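Local coordinates for ESX-5 secretion-associated protein EspG5 (Mycobacterium marinum, PDB 6VJ5) that acts as a specific cytoplasmic chaperone for its cognate PE/PPE proteins, preventing aggregation of PE/PPE dimers, and is required for secretion of LipY and PE31/PPE18, at residues A167-V172 / G250-Y255. Residues are numbered along the deposited sequence; the frame is centred on the assembly and turned at random.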
loop_
_atom_site.group_PDB
_atom_site.type_symbol
_atom_site.label_atom_id
_atom_site.label_comp_id
_atom_site.label_asym_id
_atom_site.label_seq_id
_atom_site.Cartn_x
_atom_site.Cartn_y
_atom_site.Cartn_z
ATOM N N ALA C 167 6.794 13.241 43.334
ATOM C CA ALA C 167 7.869 14.192 43.569
ATOM C C ALA C 167 7.423 15.250 44.571
ATOM O O ALA C 167 6.237 15.574 44.686
ATOM C CB ALA C 167 8.302 14.857 42.261
ATOM N N ALA C 168 8.393 15.781 45.312
ATOM C CA ALA C 168 8.130 16.823 46.303
ATOM C C ALA C 168 8.250 18.172 45.604
ATOM O O ALA C 168 9.281 18.848 45.648
ATOM C CB ALA C 168 9.087 16.699 47.481
ATOM N N ILE C 169 7.167 18.561 44.934
ATOM C CA ILE C 169 7.126 19.813 44.197
ATOM C C ILE C 169 5.883 20.592 44.610
ATOM O O ILE C 169 4.945 20.051 45.197
ATOM C CB ILE C 169 7.140 19.598 42.670
ATOM C CG1 ILE C 169 5.762 19.173 42.177
ATOM C CG2 ILE C 169 8.166 18.546 42.288
ATOM C CD1 ILE C 169 5.582 19.368 40.682
ATOM N N ASN C 170 5.869 21.870 44.234
ATOM C CA ASN C 170 4.755 22.768 44.508
ATOM C C ASN C 170 3.969 22.964 43.213
ATOM O O ASN C 170 4.473 23.563 42.255
ATOM C CB ASN C 170 5.261 24.100 45.059
ATOM C CG ASN C 170 6.267 23.923 46.171
ATOM O OD1 ASN C 170 7.473 23.994 45.945
ATOM N ND2 ASN C 170 5.777 23.688 47.386
ATOM N N ALA C 171 2.729 22.477 43.196
ATOM C CA ALA C 171 1.888 22.590 42.014
ATOM C C ALA C 171 1.837 24.032 41.532
ATOM O O ALA C 171 1.868 24.971 42.330
ATOM C CB ALA C 171 0.481 22.082 42.329
ATOM N N VAL C 172 1.777 24.205 40.214
ATOM C CA VAL C 172 1.759 25.539 39.629
ATOM C C VAL C 172 1.242 25.427 38.207
ATOM O O VAL C 172 1.350 24.377 37.569
ATOM C CB VAL C 172 3.165 26.190 39.698
ATOM C CG1 VAL C 172 4.205 25.332 38.984
ATOM C CG2 VAL C 172 3.145 27.603 39.127
ATOM N N GLY C 250 11.399 12.023 42.072
ATOM C CA GLY C 250 10.040 11.519 42.131
ATOM C C GLY C 250 9.314 11.673 40.805
ATOM O O GLY C 250 9.861 12.136 39.803
ATOM N N ARG C 251 8.043 11.271 40.843
ATOM C CA ARG C 251 7.198 11.227 39.660
ATOM C C ARG C 251 6.397 12.514 39.529
ATOM O O ARG C 251 5.706 12.923 40.469
ATOM C CB ARG C 251 6.252 10.030 39.732
ATOM C CG ARG C 251 5.332 9.887 38.530
ATOM C CD ARG C 251 4.543 8.597 38.624
ATOM N NE ARG C 251 5.414 7.429 38.525
ATOM C CZ ARG C 251 5.125 6.238 39.034
ATOM N NH1 ARG C 251 3.983 6.059 39.691
ATOM N NH2 ARG C 251 5.978 5.229 38.889
ATOM N N ILE C 252 6.480 13.133 38.354
ATOM C CA ILE C 252 5.829 14.407 38.073
ATOM C C ILE C 252 4.748 14.194 37.023
ATOM O O ILE C 252 4.852 13.317 36.157
ATOM C CB ILE C 252 6.851 15.460 37.593
ATOM C CG1 ILE C 252 8.021 15.545 38.575
ATOM C CG2 ILE C 252 6.184 16.812 37.417
ATOM C CD1 ILE C 252 9.096 16.541 38.177
ATOM N N ALA C 253 3.705 15.018 37.102
ATOM C CA ALA C 253 2.591 14.986 36.165
ATOM C C ALA C 253 2.467 16.341 35.490
ATOM O O ALA C 253 2.451 17.373 36.166
ATOM C CB ALA C 253 1.279 14.636 36.873
ATOM N N LEU C 254 2.361 16.333 34.163
ATOM C CA LEU C 254 2.214 17.543 33.371
ATOM C C LEU C 254 0.993 17.409 32.478
ATOM O O LEU C 254 0.777 16.360 31.863
ATOM C CB LEU C 254 3.453 17.796 32.509
ATOM C CG LEU C 254 4.789 17.819 33.246
ATOM C CD1 LEU C 254 5.917 17.429 32.310
ATOM C CD2 LEU C 254 5.032 19.202 33.826
ATOM N N TYR C 255 0.204 18.474 32.396
ATOM C CA TYR C 255 -0.956 18.444 31.518
ATOM C C TYR C 255 -1.509 19.848 31.355
ATOM O O TYR C 255 -1.362 20.694 32.240
ATOM C CB TYR C 255 -2.040 17.515 32.070
ATOM C CG TYR C 255 -2.582 17.952 33.413
ATOM C CD1 TYR C 255 -3.628 18.861 33.495
ATOM C CD2 TYR C 255 -2.049 17.459 34.597
ATOM C CE1 TYR C 255 -4.129 19.262 34.713
ATOM C CE2 TYR C 255 -2.547 17.858 35.825
ATOM C CZ TYR C 255 -3.587 18.760 35.874
ATOM O OH TYR C 255 -4.089 19.165 37.088
#
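A167 meets the start of strand 250-256 with both its backbone and its methyl group. A167 N donates to R251 O at 3.1 Å, and the bond is nearly straight (177°). This is the one hydrogen bond between the two segments. The methyl settles over the strand backbone, with A167 CB 3.6 Å from G250 C. The CA atoms of A167 and G250 are 3.7 Å apart, a close approach made at a glycine, which has no side chain. The backbone conformation of G250 itself calls for glycine.

I252 gives both apolar contacts on the strand side. I252 CG1 lies anti to the carbonyl carbon (chi1 -52°) and reaches A167 CB at 3.8 Å. The other branch, I252 CG2, faces I169 CD1 more loosely, at 4.2 Å. A168 lies between the two loop contacts, at the centre of an inverse gamma turn closed by a weak bond from I169 N to A167 O. I169 and I252 both also touch A211 of helix 206-217. The R251 side chain heads off to salt bridges with D246 and E159.

Further along, the loop diverges from the strand, and strand 267-272 comes between them, pairing with both 250-256 and 172-175. The contact thus joins the loop leading into a strand that is outermost within this chain (172-175) to the main antiparallel sheet of the EspG fold, beside a helix packed on that sheet.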